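Local atomic coordinates of cystathionine beta-lyases/cystathionine gamma-synthases (Corynebacterium glutamicum, PDB entry 5X5H), a protein that probably makes L,L-cystathionine from O-succinyl-L-homoserine and L-cysteine, releasing succinate, with pyridoxal 5'-phosphate as cofactor, a step in methionine biosynthesis. Residues P276-V281 and I306-A311; H342-T347 and V358-V363. All blocks are in the same frame, centred on the assembly; numbering follows the deposited sequence.

Interaction 1 of 2, residues P276-V281 and I306-A311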
loop_
_atom_site.group_PDB
_atom_site.type_symbol
_atom_site.label_atom_id
_atom_site.label_comp_id
_atom_site.label_asym_id
_atom_site.label_seq_id
_atom_site.Cartn_x
_atom_site.Cartn_y
_atom_site.Cartn_z
ATOM N N PRO A 276 44.617 5.511 -14.563
ATOM C CA PRO A 276 44.887 5.730 -15.961
ATOM C C PRO A 276 43.843 5.099 -16.902
ATOM O O PRO A 276 43.834 5.537 -18.027
ATOM C CB PRO A 276 46.213 4.983 -16.146
ATOM C CG PRO A 276 46.215 3.889 -15.126
ATOM C CD PRO A 276 45.452 4.483 -13.922
ATOM N N GLU A 277 42.931 4.226 -16.395
ATOM C CA GLU A 277 41.840 3.712 -17.216
ATOM C C GLU A 277 40.850 4.795 -17.554
ATOM O O GLU A 277 40.076 4.660 -18.531
ATOM C CB GLU A 277 41.114 2.623 -16.544
ATOM C CG GLU A 277 41.910 1.391 -16.165
ATOM C CD GLU A 277 42.629 1.456 -14.821
ATOM O OE1 GLU A 277 42.639 2.499 -14.132
ATOM O OE2 GLU A 277 43.095 0.388 -14.332
ATOM N N VAL A 278 40.860 5.879 -16.788
ATOM C CA VAL A 278 39.902 6.955 -16.921
ATOM C C VAL A 278 40.454 8.125 -17.677
ATOM O O VAL A 278 41.525 8.643 -17.218
ATOM C CB VAL A 278 39.460 7.392 -15.470
ATOM C CG1 VAL A 278 38.659 8.660 -15.501
ATOM C CG2 VAL A 278 38.756 6.218 -14.838
ATOM N N SER A 279 39.870 8.561 -18.777
ATOM C CA SER A 279 40.333 9.773 -19.411
ATOM C C SER A 279 39.826 11.060 -18.787
ATOM O O SER A 279 40.561 12.010 -18.669
ATOM C CB SER A 279 40.025 9.837 -20.944
ATOM O OG SER A 279 38.673 9.496 -21.063
ATOM N N THR A 280 38.578 11.076 -18.269
ATOM C CA THR A 280 37.973 12.281 -17.741
ATOM C C THR A 280 36.980 11.817 -16.659
ATOM O O THR A 280 36.194 10.945 -16.922
ATOM C CB THR A 280 37.117 13.113 -18.772
ATOM O OG1 THR A 280 38.003 13.491 -19.865
ATOM C CG2 THR A 280 36.589 14.351 -18.241
ATOM N N VAL A 281 37.038 12.483 -15.496
ATOM C CA VAL A 281 35.986 12.401 -14.424
ATOM C C VAL A 281 35.208 13.676 -14.479
ATOM O O VAL A 281 35.721 14.750 -14.403
ATOM C CB VAL A 281 36.571 12.204 -13.069
ATOM C CG1 VAL A 281 35.441 12.056 -12.028
ATOM C CG2 VAL A 281 37.427 10.998 -13.028
ATOM N N ILE A 306 28.253 10.990 -10.683
ATOM C CA ILE A 306 29.619 11.133 -11.349
ATOM C C ILE A 306 29.451 10.493 -12.722
ATOM O O ILE A 306 28.918 9.386 -12.866
ATOM C CB ILE A 306 30.615 10.296 -10.603
ATOM C CG1 ILE A 306 30.744 10.712 -9.133
ATOM C CG2 ILE A 306 32.010 10.382 -11.299
ATOM C CD1 ILE A 306 31.628 9.824 -8.298
ATOM N N SER A 307 30.010 11.117 -13.741
ATOM C CA SER A 307 30.198 10.461 -15.023
ATOM C C SER A 307 31.670 10.309 -15.337
ATOM O O SER A 307 32.463 11.090 -14.831
ATOM C CB SER A 307 29.458 11.179 -16.140
ATOM O OG SER A 307 28.023 10.917 -16.000
ATOM N N VAL A 308 31.963 9.308 -16.083
ATOM C CA VAL A 308 33.378 8.873 -16.306
ATOM C C VAL A 308 33.481 8.549 -17.783
ATOM O O VAL A 308 32.700 7.791 -18.290
ATOM C CB VAL A 308 33.660 7.665 -15.493
ATOM C CG1 VAL A 308 35.138 7.265 -15.597
ATOM C CG2 VAL A 308 33.289 7.868 -14.011
ATOM N N ARG A 309 34.559 9.048 -18.398
ATOM C CA ARG A 309 34.904 8.659 -19.771
ATOM C C ARG A 309 36.132 7.808 -19.746
ATOM O O ARG A 309 37.116 8.197 -19.132
ATOM C CB ARG A 309 35.090 9.880 -20.634
ATOM C CG ARG A 309 33.866 10.774 -20.802
ATOM C CD ARG A 309 33.887 11.933 -21.767
ATOM N NE ARG A 309 34.145 11.398 -23.096
ATOM C CZ ARG A 309 34.456 12.113 -24.157
ATOM N NH1 ARG A 309 34.366 13.402 -24.109
ATOM N NH2 ARG A 309 34.734 11.440 -25.265
ATOM N N PHE A 310 36.099 6.637 -20.401
ATOM C CA PHE A 310 37.095 5.633 -20.379
ATOM C C PHE A 310 38.107 5.753 -21.581
ATOM O O PHE A 310 37.683 5.916 -22.703
ATOM C CB PHE A 310 36.467 4.280 -20.399
ATOM C CG PHE A 310 35.873 3.903 -19.071
ATOM C CD1 PHE A 310 34.619 4.274 -18.715
ATOM C CD2 PHE A 310 36.633 3.234 -18.152
ATOM C CE1 PHE A 310 34.125 4.032 -17.411
ATOM C CE2 PHE A 310 36.111 2.938 -16.874
ATOM C CZ PHE A 310 34.804 3.298 -16.533
ATOM N N ALA A 311 39.364 5.675 -21.204
ATOM C CA ALA A 311 40.453 5.756 -22.218
ATOM C C ALA A 311 40.304 4.666 -23.232
ATOM O O ALA A 311 40.624 4.882 -24.422
ATOM C CB ALA A 311 41.765 5.634 -21.460
#
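R309 meets S279 and T280 through its backbone. Its carbonyl oxygen accepts a hydrogen bond from S279 N at 2.8 Å and a weaker one from T280 N. In return R309 N binds T280 O at 2.9 Å, with an almost straight N-H...O angle of 177°. Two residues thus face one, and the register slips by one place between the V278–F310 and T280–R309 pairs. S279 OG lies 2.8 Å from R309 O, a weak bond and not a settled one, since this proton has another acceptor within reach. Chi1 of 49° sets this hydroxyl between the backbone N and the carbonyl carbon of its own residue, and from there it also reaches R309 CB.

This is a classic beta bulge in an antiparallel pair. It lies in strand 278-282, at the edge of the smaller sheet within this chain. Strand 305-310 is next to it in the sheet. The end of the R309 side chain leads away from 276-281, and its NE forms a salt bridge with D361.

A311 closes the pair beyond the bulge. Its N binds E277 O at 2.9 Å, with the donor tilted 32° from the carbonyl plane. Its CB packs against the same oxygen at 3.5 Å.

V308 CG1 touches both methyls of V278, 3.8 Å from CG1 and from CG2, and the two side chains cross at about a right angle. V308 and V281 point to the same face of the pair, where both pack on L272 of helix 254-273. On V281, CG1 also touches I306 CG2 at 3.9 Å.

Interaction 2 of 2, residues H342-T347 and V358-V363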
loop_
_atom_site.group_PDB
_atom_site.type_symbol
_atom_site.label_atom_id
_atom_site.label_comp_id
_atom_site.label_asym_id
_atom_site.label_seq_id
_atom_site.Cartn_x
_atom_site.Cartn_y
_atom_site.Cartn_z
ATOM N N HIS A 342 25.158 3.093 -19.083
ATOM C CA HIS A 342 25.861 3.574 -20.330
ATOM C C HIS A 342 24.915 4.521 -21.121
ATOM O O HIS A 342 23.985 3.981 -21.837
ATOM C CB HIS A 342 26.204 2.375 -21.076
ATOM C CG HIS A 342 27.009 2.653 -22.321
ATOM N ND1 HIS A 342 26.562 2.315 -23.599
ATOM C CD2 HIS A 342 28.250 3.208 -22.450
ATOM C CE1 HIS A 342 27.518 2.668 -24.461
ATOM N NE2 HIS A 342 28.537 3.236 -23.800
ATOM N N PRO A 343 24.856 5.812 -20.963
ATOM C CA PRO A 343 23.760 6.676 -21.560
ATOM C C PRO A 343 23.561 6.574 -23.020
ATOM O O PRO A 343 22.403 6.587 -23.455
ATOM C CB PRO A 343 24.039 8.096 -21.077
ATOM C CG PRO A 343 24.907 7.885 -19.863
ATOM C CD PRO A 343 25.668 6.614 -20.061
ATOM N N ALA A 344 24.614 6.329 -23.762
ATOM C CA ALA A 344 24.460 6.302 -25.250
ATOM C C ALA A 344 23.529 5.209 -25.697
ATOM O O ALA A 344 22.837 5.413 -26.725
ATOM C CB ALA A 344 25.840 6.131 -25.862
ATOM N N THR A 345 23.467 4.093 -24.944
ATOM C CA THR A 345 22.616 2.947 -25.345
ATOM C C THR A 345 21.396 2.859 -24.441
ATOM O O THR A 345 20.482 2.057 -24.706
ATOM C CB THR A 345 23.455 1.622 -25.374
ATOM O OG1 THR A 345 23.995 1.392 -24.076
ATOM C CG2 THR A 345 24.601 1.694 -26.424
ATOM N N MET A 346 21.249 3.624 -23.372
ATOM C CA MET A 346 20.250 3.379 -22.426
ATOM C C MET A 346 19.500 4.658 -22.286
ATOM O O MET A 346 18.691 4.926 -23.135
ATOM C CB MET A 346 20.934 2.900 -21.046
ATOM C CG MET A 346 21.580 1.508 -21.110
ATOM S SD MET A 346 22.595 0.857 -19.712
ATOM C CE MET A 346 21.329 0.732 -18.389
ATOM N N THR A 347 19.719 5.510 -21.288
ATOM C CA THR A 347 18.751 6.640 -21.037
ATOM C C THR A 347 18.706 7.715 -22.107
ATOM O O THR A 347 17.737 8.509 -22.208
ATOM C CB THR A 347 19.093 7.391 -19.736
ATOM O OG1 THR A 347 20.472 7.825 -19.800
ATOM C CG2 THR A 347 18.784 6.490 -18.483
ATOM N N VAL A 358 25.385 11.543 -26.519
ATOM C CA VAL A 358 26.392 11.361 -25.437
ATOM C C VAL A 358 27.526 10.486 -25.930
ATOM O O VAL A 358 27.269 9.512 -26.580
ATOM C CB VAL A 358 25.663 10.593 -24.288
ATOM C CG1 VAL A 358 26.651 10.380 -23.117
ATOM C CG2 VAL A 358 24.521 11.446 -23.790
ATOM N N PRO A 359 28.783 10.801 -25.601
ATOM C CA PRO A 359 29.907 9.942 -25.963
ATOM C C PRO A 359 29.763 8.480 -25.598
ATOM O O PRO A 359 29.316 8.103 -24.458
ATOM C CB PRO A 359 31.098 10.497 -25.263
ATOM C CG PRO A 359 30.629 11.772 -24.716
ATOM C CD PRO A 359 29.212 11.976 -24.878
ATOM N N ARG A 360 30.118 7.581 -26.480
ATOM C CA ARG A 360 30.007 6.174 -26.212
ATOM C C ARG A 360 30.997 5.597 -25.219
ATOM O O ARG A 360 30.878 4.451 -24.745
ATOM C CB ARG A 360 30.115 5.403 -27.563
ATOM C CG ARG A 360 28.929 5.716 -28.496
ATOM C CD ARG A 360 29.039 4.745 -29.684
ATOM N NE ARG A 360 30.041 5.395 -30.489
ATOM C CZ ARG A 360 31.303 5.055 -30.764
ATOM N NH1 ARG A 360 31.999 5.919 -31.521
ATOM N NH2 ARG A 360 31.908 3.961 -30.300
ATOM N N ASP A 361 32.005 6.405 -24.824
ATOM C CA ASP A 361 32.923 5.992 -23.862
ATOM C C ASP A 361 32.532 6.390 -22.393
ATOM O O ASP A 361 33.346 6.181 -21.505
ATOM C CB ASP A 361 34.326 6.614 -24.152
ATOM C CG ASP A 361 34.398 8.043 -24.110
ATOM O OD1 ASP A 361 33.534 8.745 -23.635
ATOM O OD2 ASP A 361 35.455 8.693 -24.642
ATOM N N LEU A 362 31.302 6.891 -22.259
ATOM C CA LEU A 362 30.820 7.550 -21.009
ATOM C C LEU A 362 29.931 6.606 -20.200
ATOM O O LEU A 362 29.048 5.959 -20.752
ATOM C CB LEU A 362 30.169 8.852 -21.265
ATOM C CG LEU A 362 29.802 9.701 -20.023
ATOM C CD1 LEU A 362 29.792 11.124 -20.288
ATOM C CD2 LEU A 362 28.386 9.260 -19.530
ATOM N N VAL A 363 30.258 6.490 -18.907
ATOM C CA VAL A 363 29.402 5.775 -17.910
ATOM C C VAL A 363 28.957 6.770 -16.883
ATOM O O VAL A 363 29.709 7.625 -16.442
ATOM C CB VAL A 363 30.181 4.657 -17.241
ATOM C CG1 VAL A 363 29.398 4.011 -16.054
ATOM C CG2 VAL A 363 30.528 3.578 -18.269
HETATM O O HOH W 1 27.521 6.614 -23.010
#
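The backbones of H342 and V363 come close, with their CA atoms 4.8 Å apart, and P359 to L362 form a type I beta turn. The contact joins this turn, which leads into strand 362-366, to the loop after strand 339-341. H342 reaches across to the turn. With CG anti to the backbone N (chi1 -176°), the ring is swung toward R360, and NE2 donates to R360 O at 2.8 Å in a nearly straight bond of 172°. The oxygen lies in the ring plane, only 4° out of it. At another point on the ring edge ND1 pairs with T345 OG1 at 2.8 Å, so both ring nitrogens are engaged and the imidazole is held in its rotation. P43 of the second subunit also packs on this histidine.

P343 supplies the apolar contacts. Its CG meets L362 CD2 at 3.8 Å, and its CB touches V358 CG1. A344 CB sits against V358 O and the CG of R360, whose guanidinium group turns away to E314. A water over one face of the H342 ring, offset toward its rim, accepts from A344 N at 3.0 Å and donates to P359 O at 2.7 Å and L362 O at 2.8 Å.

How the interactions relate
Interactions 1 and 2 follow one another along the chain, and their centres are 13 Å apart. They meet in the smaller sheet, where strands 305-310 and 362-366 are antiparallel neighbours. V308 O and V363 N, 2.8 Å apart, probably form a hydrogen bond. The salt bridge from R309 NE to D361 OD1, 2.8 Å long, ties the bulged pair to the turn of interaction 2. F310 CE1 packs on V363 CG2 at 3.7 Å. Both contacts approach the cofactor without touching it: the side chains of S307 and P343 each lie about 11 Å from bound pyridoxal phosphate, and about 7 and 6 Å from that of N154, which binds it.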